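Local coordinates for acetyltransferase-like, GNAT family (Bacteroides thetaiotaomicron, PDB 3EY5), which belongs to the GNAT family of acetyltransferases and probably transfers an acetyl group to an amine of its substrate, at residues A[22-27]-A[81-86]; A[93-98]-A[123-128]. All blocks are in the same frame, centred on the assembly; numbering follows the deposited sequence. Where two conformers were deposited one is given.

Interaction 1: A[22-27]-A[81-86]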
# COMPACT_ATOMS: atom_id res chain seq x y z
N GLU A 22 1.10 3.75 -13.40
CA GLU A 22 2.32 4.55 -13.32
C GLU A 22 2.09 6.09 -13.31
O GLU A 22 2.71 6.78 -12.51
CB GLU A 22 3.21 4.18 -14.50
CG GLU A 22 4.68 4.50 -14.28
CD GLU A 22 5.53 4.07 -15.45
OE1 GLU A 22 5.64 4.85 -16.44
OE2 GLU A 22 6.06 2.93 -15.40
N GLU A 23 1.22 6.60 -14.19
CA GLU A 23 0.86 8.01 -14.17
C GLU A 23 0.21 8.40 -12.83
O GLU A 23 0.57 9.40 -12.21
CB GLU A 23 -0.06 8.37 -15.36
CG GLU A 23 -0.45 9.87 -15.43
CD GLU A 23 -0.53 10.47 -16.85
OE1 GLU A 23 -0.74 9.71 -17.84
OE2 GLU A 23 -0.39 11.71 -16.98
N LEU A 24 -0.74 7.59 -12.38
CA LEU A 24 -1.46 7.84 -11.16
C LEU A 24 -0.55 7.80 -9.92
O LEU A 24 -0.64 8.65 -9.02
CB LEU A 24 -2.60 6.83 -11.06
CG LEU A 24 -3.50 6.90 -9.85
CD1 LEU A 24 -4.00 8.35 -9.63
CD2 LEU A 24 -4.67 5.90 -10.04
N LEU A 25 0.34 6.81 -9.88
CA LEU A 25 1.40 6.73 -8.87
C LEU A 25 2.26 8.01 -8.78
O LEU A 25 2.48 8.54 -7.70
CB LEU A 25 2.33 5.56 -9.17
CG LEU A 25 3.52 5.34 -8.23
CD1 LEU A 25 3.09 4.91 -6.84
CD2 LEU A 25 4.51 4.33 -8.86
N VAL A 26 2.74 8.49 -9.92
CA VAL A 26 3.66 9.63 -9.89
C VAL A 26 2.89 10.90 -9.47
O VAL A 26 3.45 11.82 -8.88
CB VAL A 26 4.33 9.77 -11.27
CG1 VAL A 26 5.04 11.12 -11.44
CG2 VAL A 26 5.32 8.59 -11.48
N GLU A 27 1.60 10.91 -9.75
CA GLU A 27 0.78 12.07 -9.43
C GLU A 27 0.29 12.05 -8.00
O GLU A 27 -0.04 13.10 -7.47
CB GLU A 27 -0.38 12.22 -10.43
CG GLU A 27 0.04 12.82 -11.76
CD GLU A 27 1.25 13.76 -11.66
OE1 GLU A 27 1.28 14.68 -10.79
OE2 GLU A 27 2.20 13.58 -12.48
N THR A 81 -6.56 5.99 -5.56
CA THR A 81 -7.63 6.10 -6.56
C THR A 81 -7.46 7.40 -7.35
O THR A 81 -6.78 8.33 -6.89
CB THR A 81 -9.01 6.15 -5.88
OG1 THR A 81 -9.03 7.27 -4.98
CG2 THR A 81 -9.28 4.83 -5.10
N ASN A 82 -8.08 7.46 -8.52
CA ASN A 82 -8.05 8.63 -9.37
C ASN A 82 -8.67 9.89 -8.71
O ASN A 82 -9.83 9.88 -8.32
CB ASN A 82 -8.74 8.33 -10.70
CG ASN A 82 -8.37 9.32 -11.79
OD1 ASN A 82 -8.57 10.53 -11.67
ND2 ASN A 82 -7.81 8.81 -12.87
N PRO A 83 -7.87 10.98 -8.61
CA PRO A 83 -8.32 12.19 -7.88
C PRO A 83 -9.52 12.90 -8.53
O PRO A 83 -10.22 13.65 -7.85
CB PRO A 83 -7.07 13.08 -7.86
CG PRO A 83 -6.18 12.58 -8.94
CD PRO A 83 -6.48 11.11 -9.09
N ALA A 84 -9.77 12.64 -9.81
CA ALA A 84 -11.00 13.12 -10.47
C ALA A 84 -12.25 12.52 -9.79
O ALA A 84 -13.29 13.17 -9.67
CB ALA A 84 -10.99 12.77 -11.95
N LEU A 85 -12.13 11.29 -9.30
CA LEU A 85 -13.24 10.65 -8.62
C LEU A 85 -13.40 11.09 -7.17
O LEU A 85 -14.00 10.38 -6.37
CB LEU A 85 -13.07 9.13 -8.69
CG LEU A 85 -13.30 8.34 -9.97
CD1 LEU A 85 -12.93 9.07 -11.23
CD2 LEU A 85 -12.50 7.06 -9.85
N ARG A 86 -12.89 12.27 -6.81
CA ARG A 86 -12.92 12.73 -5.41
C ARG A 86 -14.32 12.85 -4.80
O ARG A 86 -15.30 13.11 -5.49
CB ARG A 86 -12.19 14.06 -5.26
CG ARG A 86 -12.64 15.16 -6.20
CD ARG A 86 -11.50 16.13 -6.31
NE ARG A 86 -11.65 17.08 -7.39
CZ ARG A 86 -12.60 18.01 -7.45
NH1 ARG A 86 -13.53 18.10 -6.50
NH2 ARG A 86 -12.63 18.85 -8.49
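In this GNAT fold the loop leaving strand 74-81 lies against helix 15-28 where Leu24 meets Thr81, Asn82 and Pro83. The loop leads to helix 90-101, and Arg86 matches the opening position of the Arg/Gln-x-x-Gly-x-Gly/Ala motif that holds the acetyl-CoA pyrophosphate in relatives. Leu24 carries the contact from the helix side, with no hydrogen bond crossing. With CG anti to the backbone N (chi1 180°) the side chain points at the loop, and its two methyls divide there. CD1 takes the Pro83 side, 3.7 Å from Pro83 CD, and also lies 3.9 Å from Thr81 O. CD2 lies against the backbone one residue on, 4.0 Å from Asn82 N. Leucine and proline pass alongside, pointing opposite ways. An alanine in place of Leu24 is likely to open a gap beside Pro83 CD and take the leucine methyls away from Thr81 O and Asn82 N. Leu24 also packs on Phe64 of strand 60-69, while the Asn82 backbone bonds to that of Ile62. An Asx turn holds the same loop: Ala84 N donates to Asn82 OD1 at 3.1 Å, the donor lying in the plane of the amide C=O, at a lone pair of OD1.

Interaction 2: A[93-98]-A[123-128]; sequences RTLEHL and NFYQRH. With SO4 (sulfate ion), chain B.
Helix 90-101 meets the C-terminal end of helix 116-127 through one buried side chain, Leu95, set against Phe124, Tyr125 and His128. Ahead of it on the first helix, Arg93 forms a salt bridge with Asp57 through NH1, and the Thr94 hydroxyl is hydrogen-bonded to Tyr90 O. Leu95 then reaches across with a first torsion of -125°, which brings CD2 to all three partners. This methyl approaches the Phe124 ring obliquely, 3.4 Å from Phe124 CE2. It meets Tyr125 CD1 at 3.8 Å. On the His128 side the same Leu95 CD2 lies 3.7 Å from His128 CB. Phe124 in turn touches both of the other partners: Phe124 CD2 stands over the centre of the Tyr125 ring, and His128 ND1 lies above the Phe124 ring, toward its rim. His128 ND1 also donates to Phe124 O at 2.9 Å, tilted 34° from the carbonyl plane, a bond that helps fix the imidazole's rotation just after the helix ends. Beside this cluster a sulfate, probably from the crystallisation liquor, takes two nearly straight bonds from Arg127, NE to O2 at 2.7 Å and NH2 to O1 at 3.1 Å. The same ion lies at the edges of the Phe124 and His128 rings. Inward, Leu95 and Tyr125 both rest on Phe79 of strand 74-81, and Tyr125 continues onto Leu108 and Val110 of strand 106-110 and Met154 of strand 149-156, seating both helices on the sheet.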
# COMPACT_ATOMS: atom_id res chain seq x y z
N ARG A 93 -15.66 2.18 -0.70
CA ARG A 93 -16.02 1.04 -1.56
C ARG A 93 -14.78 0.16 -1.85
O ARG A 93 -14.85 -1.05 -1.76
CB ARG A 93 -16.62 1.53 -2.88
CG ARG A 93 -18.08 1.96 -2.83
CD ARG A 93 -18.62 2.15 -4.26
NE ARG A 93 -19.05 0.88 -4.88
CZ ARG A 93 -19.03 0.63 -6.19
NH1 ARG A 93 -18.57 1.56 -7.03
NH2 ARG A 93 -19.46 -0.54 -6.67
N THR A 94 -13.65 0.79 -2.16
CA THR A 94 -12.42 0.03 -2.45
C THR A 94 -11.85 -0.72 -1.24
O THR A 94 -11.38 -1.87 -1.36
CB THR A 94 -11.32 0.92 -3.07
OG1 THR A 94 -11.76 1.40 -4.34
CG2 THR A 94 -10.05 0.12 -3.29
N LEU A 95 -11.84 -0.06 -0.09
CA LEU A 95 -11.28 -0.65 1.12
C LEU A 95 -12.13 -1.84 1.51
O LEU A 95 -11.61 -2.91 1.80
CB LEU A 95 -11.32 0.36 2.26
CG LEU A 95 -10.00 0.58 2.90
CD1 LEU A 95 -9.21 1.36 1.85
CD2 LEU A 95 -10.21 1.43 4.15
N GLU A 96 -13.44 -1.63 1.48
CA GLU A 96 -14.42 -2.67 1.70
C GLU A 96 -14.17 -3.96 0.89
O GLU A 96 -14.10 -5.05 1.48
CB GLU A 96 -15.79 -2.08 1.38
CG GLU A 96 -16.91 -3.05 1.14
CD GLU A 96 -18.20 -2.31 0.73
OE1 GLU A 96 -18.14 -1.09 0.40
OE2 GLU A 96 -19.29 -2.93 0.76
N HIS A 97 -14.01 -3.85 -0.42
CA HIS A 97 -13.72 -5.03 -1.25
C HIS A 97 -12.27 -5.52 -1.13
O HIS A 97 -11.98 -6.67 -1.44
CB HIS A 97 -14.10 -4.83 -2.73
CG HIS A 97 -13.83 -6.03 -3.57
ND1 HIS A 97 -14.69 -7.11 -3.63
CD2 HIS A 97 -12.78 -6.35 -4.36
CE1 HIS A 97 -14.19 -8.03 -4.43
NE2 HIS A 97 -13.02 -7.60 -4.88
N LEU A 98 -11.37 -4.66 -0.68
CA LEU A 98 -10.00 -5.07 -0.49
C LEU A 98 -9.93 -6.15 0.60
O LEU A 98 -9.19 -7.12 0.48
CB LEU A 98 -9.09 -3.88 -0.11
CG LEU A 98 -7.67 -4.33 0.28
CD1 LEU A 98 -6.91 -4.93 -0.90
CD2 LEU A 98 -6.86 -3.23 0.95
N ASN A 123 -8.27 7.89 11.23
CA ASN A 123 -9.69 7.62 11.53
C ASN A 123 -10.44 6.98 10.35
O ASN A 123 -11.31 6.11 10.56
CB ASN A 123 -10.42 8.87 12.07
CG ASN A 123 -9.84 9.32 13.42
OD1 ASN A 123 -9.74 8.53 14.34
ND2 ASN A 123 -9.45 10.56 13.52
N PHE A 124 -10.11 7.37 9.14
CA PHE A 124 -10.68 6.68 8.00
C PHE A 124 -10.35 5.16 8.07
O PHE A 124 -11.24 4.32 8.01
CB PHE A 124 -10.20 7.30 6.70
CG PHE A 124 -10.51 6.48 5.51
CD1 PHE A 124 -11.75 6.56 4.91
CD2 PHE A 124 -9.57 5.61 4.99
CE1 PHE A 124 -12.04 5.79 3.79
CE2 PHE A 124 -9.85 4.83 3.86
CZ PHE A 124 -11.08 4.91 3.27
N TYR A 125 -9.09 4.81 8.27
CA TYR A 125 -8.76 3.39 8.30
C TYR A 125 -9.38 2.65 9.50
O TYR A 125 -9.78 1.48 9.37
CB TYR A 125 -7.26 3.17 8.23
CG TYR A 125 -6.69 3.41 6.84
CD1 TYR A 125 -7.00 2.55 5.80
CD2 TYR A 125 -5.82 4.47 6.59
CE1 TYR A 125 -6.50 2.74 4.55
CE2 TYR A 125 -5.27 4.67 5.30
CZ TYR A 125 -5.63 3.79 4.30
OH TYR A 125 -5.13 3.94 3.02
N GLN A 126 -9.45 3.34 10.65
CA GLN A 126 -10.01 2.78 11.85
C GLN A 126 -11.52 2.55 11.70
O GLN A 126 -12.04 1.53 12.16
CB GLN A 126 -9.75 3.69 13.06
CG GLN A 126 -8.34 3.61 13.64
CD GLN A 126 -8.23 4.50 14.85
OE1 GLN A 126 -9.01 5.43 15.01
NE2 GLN A 126 -7.31 4.19 15.74
N ARG A 127 -12.21 3.52 11.10
CA ARG A 127 -13.60 3.32 10.73
C ARG A 127 -13.79 2.10 9.88
O ARG A 127 -14.86 1.48 9.94
CB ARG A 127 -14.15 4.53 9.98
CG ARG A 127 -14.54 5.64 10.92
CD ARG A 127 -15.43 6.66 10.24
NE ARG A 127 -14.94 7.18 8.96
CZ ARG A 127 -14.01 8.14 8.80
NH1 ARG A 127 -13.40 8.69 9.84
NH2 ARG A 127 -13.68 8.57 7.59
N HIS A 128 -12.80 1.74 9.09
CA HIS A 128 -13.00 0.61 8.21
C HIS A 128 -12.24 -0.62 8.66
O HIS A 128 -11.86 -1.46 7.84
CB HIS A 128 -12.76 0.97 6.74
CG HIS A 128 -13.70 2.03 6.25
ND1 HIS A 128 -13.36 3.37 6.20
CD2 HIS A 128 -14.98 1.95 5.84
CE1 HIS A 128 -14.39 4.06 5.75
NE2 HIS A 128 -15.39 3.23 5.52
S SO4 B . -16.31 6.92 5.41
O1 SO4 B . -15.13 7.68 4.97
O2 SO4 B . -16.15 6.32 6.73
O3 SO4 B . -16.47 5.80 4.45
O4 SO4 B . -17.50 7.77 5.41

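From the N terminus, helix 15-28 supplies the first half of interaction 1, and the chain then passes through helix 37-46 and strands 50-57, 60-69 and 74-81 before residues 81-86 close that long loop. A few residues later helix 90-101 opens interaction 2. The chain runs through strand 106-110 and returns in helix 116-127, closing a much shorter loop at 123-128. The two closures are in series, neither nested nor crossed. The centres of interactions 1 and 2 are about 18 Å apart, and the two do not touch. Interaction 1 ties helix 15-28 to the exit of strand 74-81; interaction 2 pairs helices 90-101 and 116-127, the two that follow that strand.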